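PDB 1RFE: conserved protein from Mycobacterium tuberculosis, which probably binds the deazaflavin coenzyme F420 in a split-barrel flavin-binding fold and may act as an oxidoreductase, though its actual reaction is unknown. Local coordinates for residues A[89-97]-A[130-138]. Numbering follows the deposited sequence.
Sequences EGVAEIVEE and KRVGVRIVA
Ala-92 sets its CB against CG1 of Val-134 at 3.7 Å, on the face of the antiparallel sheet where Leu-64 of helix 59-66 packs over both. The two strands, 84-95 and 131-138, belong to the curled sheet of the split-barrel fold found in the FMN-binding (pyridoxamine 5'-phosphate oxidase-like) clan; two helices lie in the connection between them. Three hydrogen-bonded pairs, Val-91 with Val-137, Glu-93 with Arg-135 and Val-95 with Gly-133, each give two backbone bonds. At the first, Val-137 N reaches Val-91 O at 2.8 Å. Between these pairs, CA-H...O contacts fill in, such as Ala-92 CA to Arg-135 O at 3.1 Å. Toward the 96 and 132 end, Ile-94 CG2 meets CG2 of Val-132 at 3.9 Å. With chi1 of Ile-94 at -58°, CG1 lies beside the backbone N and CG2, the branch that reaches Val-132, is turned anti to that N; Leu-64 and Arg-65 also touch the side chain. The other face carries Val-91, Glu-93, Val-95, Arg-135 and Val-137. There CG2 of Val-91 approaches CB of Val-137 at 4.1 Å. Arg-135 is extended from CG to NE, which carries its guanidinium obliquely across the end of Glu-93, also extended. Carboxylate and guanidinium planes stand nearly perpendicular, 85° apart, and the Arg-135 NH1 to Glu-93 OE1 hydrogen bond, part of their salt bridge, is weak, 3.0 Å long but bent to 126° at the hydrogen. NE of Arg-135 also forms a salt bridge with Glu-49 of strand 49-55, so the cation ties three strands together. Val-137 CG2 sits over one face of the Arg-135 guanidinium, 3.5 Å above its plane and over its centre.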
ATOM      1  N   GLU A  89       8.635  -5.398   2.254  1.00 20.63           N
ATOM      2  CA  GLU A  89       9.498  -5.702   1.152  1.00 21.46           C
ATOM      3  C   GLU A  89       9.030  -7.074   0.676  1.00 21.26           C
ATOM      4  O   GLU A  89       8.660  -7.911   1.474  1.00 19.95           O
ATOM      5  CB  GLU A  89      10.978  -5.687   1.574  1.00 22.05           C
ATOM      6  CG  GLU A  89      11.429  -4.299   1.999  1.00 22.89           C
ATOM      7  CD  GLU A  89      12.850  -4.208   2.479  1.00 29.90           C
ATOM      8  OE1 GLU A  89      13.529  -5.268   2.478  1.00 32.93           O
ATOM      9  OE2 GLU A  89      13.306  -3.042   2.814  1.00 33.10           O
ATOM     10  N   GLY A  90       9.005  -7.268  -0.625  1.00 20.50           N
ATOM     11  CA  GLY A  90       8.556  -8.544  -1.175  1.00 21.44           C
ATOM     12  C   GLY A  90       8.634  -8.636  -2.656  1.00 21.12           C
ATOM     13  O   GLY A  90       9.581  -8.123  -3.287  1.00 19.86           O
ATOM     14  N   VAL A  91       7.608  -9.298  -3.195  1.00 22.92           N
ATOM     15  CA  VAL A  91       7.463  -9.513  -4.621  1.00 23.48           C
ATOM     16  C   VAL A  91       6.024  -9.166  -5.010  1.00 23.61           C
ATOM     17  O   VAL A  91       5.088  -9.304  -4.215  1.00 23.14           O
ATOM     18  CB  VAL A  91       7.816 -10.969  -5.031  1.00 23.88           C
ATOM     19  CG1 VAL A  91       9.246 -11.307  -4.669  1.00 26.58           C
ATOM     20  CG2 VAL A  91       6.869 -11.972  -4.389  1.00 24.04           C
ATOM     21  N   ALA A  92       5.879  -8.641  -6.211  1.00 22.98           N
ATOM     22  CA  ALA A  92       4.594  -8.390  -6.820  1.00 23.70           C
ATOM     23  C   ALA A  92       4.314  -9.462  -7.878  1.00 24.64           C
ATOM     24  O   ALA A  92       5.229  -9.856  -8.564  1.00 23.85           O
ATOM     25  CB  ALA A  92       4.629  -7.096  -7.520  1.00 24.00           C
ATOM     26  N   GLU A  93       3.051  -9.917  -7.977  1.00 24.46           N
ATOM     27  CA  GLU A  93       2.538 -10.588  -9.168  1.00 24.85           C
ATOM     28  C   GLU A  93       1.616  -9.654  -9.975  1.00 24.84           C
ATOM     29  O   GLU A  93       0.749  -8.990  -9.437  1.00 24.61           O
ATOM     30  CB  GLU A  93       1.744 -11.808  -8.768  1.00 26.76           C
ATOM     31  CG  GLU A  93       1.201 -12.631  -9.932  1.00 27.30           C
ATOM     32  CD  GLU A  93       0.166 -13.667  -9.476  1.00 30.54           C
ATOM     33  OE1 GLU A  93      -0.106 -13.726  -8.249  1.00 30.77           O
ATOM     34  OE2 GLU A  93      -0.384 -14.396 -10.354  1.00 32.41           O
ATOM     35  N   ILE A  94       1.827  -9.654 -11.287  1.00 24.14           N
ATOM     36  CA  ILE A  94       0.980  -9.018 -12.263  1.00 24.13           C
ATOM     37  C   ILE A  94      -0.096  -9.996 -12.729  1.00 23.80           C
ATOM     38  O   ILE A  94       0.178 -11.105 -13.151  1.00 22.06           O
ATOM     39  CB  ILE A  94       1.853  -8.464 -13.403  1.00 24.56           C
ATOM     40  CG1 ILE A  94       2.861  -7.487 -12.803  1.00 26.04           C
ATOM     41  CG2 ILE A  94       1.034  -7.817 -14.496  1.00 25.44           C
ATOM     42  CD1 ILE A  94       3.631  -6.674 -13.795  1.00 30.37           C
ATOM     43  N   VAL A  95      -1.341  -9.564 -12.586  1.00 23.21           N
ATOM     44  CA  VAL A  95      -2.502 -10.400 -12.773  1.00 23.51           C
ATOM     45  C   VAL A  95      -3.368  -9.672 -13.751  1.00 25.72           C
ATOM     46  O   VAL A  95      -3.670  -8.504 -13.506  1.00 25.39           O
ATOM     47  CB  VAL A  95      -3.239 -10.518 -11.405  1.00 24.17           C
ATOM     48  CG1 VAL A  95      -4.651 -11.137 -11.523  1.00 23.73           C
ATOM     49  CG2 VAL A  95      -2.397 -11.272 -10.444  1.00 24.10           C
ATOM     50  N   GLU A  96      -3.777 -10.316 -14.853  1.00 27.08           N
ATOM     51  CA  GLU A  96      -4.810  -9.741 -15.739  1.00 28.73           C
ATOM     52  C   GLU A  96      -6.105 -10.582 -15.795  1.00 28.94           C
ATOM     53  O   GLU A  96      -7.015 -10.317 -16.589  1.00 27.51           O
ATOM     54  CB  GLU A  96      -4.276  -9.488 -17.168  1.00 30.79           C
ATOM     55  CG  GLU A  96      -3.341 -10.553 -17.716  1.00 33.56           C
ATOM     56  CD  GLU A  96      -2.807 -10.250 -19.140  1.00 38.70           C
ATOM     57  OE1 GLU A  96      -1.721  -9.626 -19.259  1.00 41.64           O
ATOM     58  OE2 GLU A  96      -3.452 -10.661 -20.130  1.00 38.27           O
ATOM     59  N   GLU A  97      -6.199 -11.584 -14.934  1.00 28.49           N
ATOM     60  CA  GLU A  97      -7.439 -12.357 -14.825  1.00 28.45           C
ATOM     61  C   GLU A  97      -8.693 -11.470 -14.467  1.00 27.83           C
ATOM     62  O   GLU A  97      -8.702 -10.744 -13.486  1.00 26.21           O
ATOM     63  CB  GLU A  97      -7.236 -13.486 -13.830  1.00 28.85           C
ATOM     64  CG  GLU A  97      -8.241 -14.589 -13.968  1.00 31.07           C
ATOM     65  CD  GLU A  97      -9.408 -14.308 -13.085  1.00 33.40           C
ATOM     66  OE1 GLU A  97      -9.128 -14.045 -11.883  1.00 36.63           O
ATOM     67  OE2 GLU A  97     -10.565 -14.294 -13.587  1.00 33.70           O
ATOM     68  N   LYS A 130      -7.903  -1.908 -19.681  1.00 32.83           N
ATOM     69  CA  LYS A 130      -6.468  -1.881 -20.088  1.00 33.42           C
ATOM     70  C   LYS A 130      -5.532  -1.728 -18.883  1.00 31.45           C
ATOM     71  O   LYS A 130      -4.401  -1.202 -18.995  1.00 29.61           O
ATOM     72  CB  LYS A 130      -6.148  -0.756 -21.109  1.00 34.78           C
ATOM     73  CG  LYS A 130      -7.176  -0.524 -22.210  1.00 38.90           C
ATOM     74  CD  LYS A 130      -6.922  -1.382 -23.450  1.00 43.17           C
ATOM     75  CE  LYS A 130      -7.756  -0.894 -24.652  1.00 43.86           C
ATOM     76  NZ  LYS A 130      -8.910  -1.760 -24.973  1.00 44.44           N
ATOM     77  N   ARG A 131      -6.025  -2.129 -17.719  1.00 28.91           N
ATOM     78  CA  ARG A 131      -5.208  -2.095 -16.534  1.00 28.54           C
ATOM     79  C   ARG A 131      -4.913  -3.517 -16.079  1.00 27.24           C
ATOM     80  O   ARG A 131      -5.576  -4.464 -16.482  1.00 26.05           O
ATOM     81  CB  ARG A 131      -5.873  -1.265 -15.446  1.00 29.14           C
ATOM     82  CG  ARG A 131      -6.018   0.187 -15.877  1.00 32.07           C
ATOM     83  CD  ARG A 131      -6.109   1.161 -14.761  1.00 38.75           C
ATOM     84  NE  ARG A 131      -6.311   2.530 -15.255  1.00 44.17           N
ATOM     85  CZ  ARG A 131      -5.542   3.585 -14.927  1.00 47.25           C
ATOM     86  NH1 ARG A 131      -4.492   3.472 -14.097  1.00 45.29           N
ATOM     87  NH2 ARG A 131      -5.842   4.782 -15.437  1.00 49.27           N
ATOM     88  N   VAL A 132      -3.862  -3.651 -15.301  1.00 26.38           N
ATOM     89  CA  VAL A 132      -3.545  -4.914 -14.629  1.00 25.86           C
ATOM     90  C   VAL A 132      -3.646  -4.736 -13.119  1.00 25.23           C
ATOM     91  O   VAL A 132      -3.605  -3.630 -12.610  1.00 24.14           O
ATOM     92  CB  VAL A 132      -2.143  -5.442 -15.002  1.00 25.97           C
ATOM     93  CG1 VAL A 132      -2.065  -5.683 -16.499  1.00 27.82           C
ATOM     94  CG2 VAL A 132      -1.027  -4.525 -14.539  1.00 27.01           C
ATOM     95  N   GLY A 133      -3.782  -5.847 -12.416  1.00 24.23           N
ATOM     96  CA  GLY A 133      -3.712  -5.876 -10.973  1.00 23.46           C
ATOM     97  C   GLY A 133      -2.272  -6.159 -10.553  1.00 23.80           C
ATOM     98  O   GLY A 133      -1.569  -6.882 -11.258  1.00 23.63           O
ATOM     99  N   VAL A 134      -1.843  -5.587  -9.417  1.00 22.58           N
ATOM    100  CA  VAL A 134      -0.532  -5.848  -8.874  1.00 22.71           C
ATOM    101  C   VAL A 134      -0.698  -6.300  -7.442  1.00 22.03           C
ATOM    102  O   VAL A 134      -1.015  -5.506  -6.554  1.00 22.16           O
ATOM    103  CB  VAL A 134       0.392  -4.592  -8.962  1.00 22.75           C
ATOM    104  CG1 VAL A 134       1.727  -4.847  -8.227  1.00 24.80           C
ATOM    105  CG2 VAL A 134       0.673  -4.237 -10.415  1.00 23.51           C
ATOM    106  N   ARG A 135      -0.522  -7.578  -7.215  1.00 21.43           N
ATOM    107  CA  ARG A 135      -0.630  -8.121  -5.898  1.00 22.82           C
ATOM    108  C   ARG A 135       0.718  -8.036  -5.183  1.00 22.61           C
ATOM    109  O   ARG A 135       1.688  -8.565  -5.648  1.00 22.28           O
ATOM    110  CB  ARG A 135      -1.118  -9.564  -6.006  1.00 23.39           C
ATOM    111  CG  ARG A 135      -1.204 -10.401  -4.737  1.00 27.33           C
ATOM    112  CD  ARG A 135      -1.568 -11.870  -5.127  1.00 35.02           C
ATOM    113  NE  ARG A 135      -1.230 -12.913  -4.184  1.00 40.72           N
ATOM    114  CZ  ARG A 135      -0.225 -13.818  -4.299  1.00 44.70           C
ATOM    115  NH1 ARG A 135       0.629 -13.885  -5.340  1.00 43.73           N
ATOM    116  NH2 ARG A 135      -0.093 -14.711  -3.329  1.00 45.86           N
ATOM    117  N   ILE A 136       0.730  -7.376  -4.032  1.00 22.19           N
ATOM    118  CA  ILE A 136       1.918  -7.251  -3.190  1.00 22.61           C
ATOM    119  C   ILE A 136       1.976  -8.393  -2.178  1.00 22.55           C
ATOM    120  O   ILE A 136       1.093  -8.577  -1.308  1.00 22.75           O
ATOM    121  CB  ILE A 136       1.962  -5.879  -2.543  1.00 22.37           C
ATOM    122  CG1 ILE A 136       1.995  -4.858  -3.698  1.00 24.58           C
ATOM    123  CG2 ILE A 136       3.185  -5.770  -1.571  1.00 24.99           C
ATOM    124  CD1 ILE A 136       2.065  -3.433  -3.324  1.00 29.00           C
ATOM    125  N   VAL A 137       3.026  -9.183  -2.311  1.00 21.65           N
ATOM    126  CA  VAL A 137       3.267 -10.266  -1.369  1.00 22.85           C
ATOM    127  C   VAL A 137       4.489  -9.957  -0.524  1.00 23.14           C
ATOM    128  O   VAL A 137       5.591  -9.857  -1.043  1.00 22.36           O
ATOM    129  CB  VAL A 137       3.509 -11.570  -2.086  1.00 22.89           C
ATOM    130  CG1 VAL A 137       3.651 -12.697  -1.024  1.00 24.56           C
ATOM    131  CG2 VAL A 137       2.379 -11.846  -3.025  1.00 26.13           C
ATOM    132  N   ALA A 138       4.288  -9.790   0.773  1.00 22.55           N
ATOM    133  CA  ALA A 138       5.352  -9.371   1.633  1.00 23.81           C
ATOM    134  C   ALA A 138       6.161 -10.618   2.072  1.00 24.91           C
ATOM    135  O   ALA A 138       5.597 -11.666   2.371  1.00 25.17           O
ATOM    136  CB  ALA A 138       4.775  -8.682   2.823  1.00 24.59           C
TER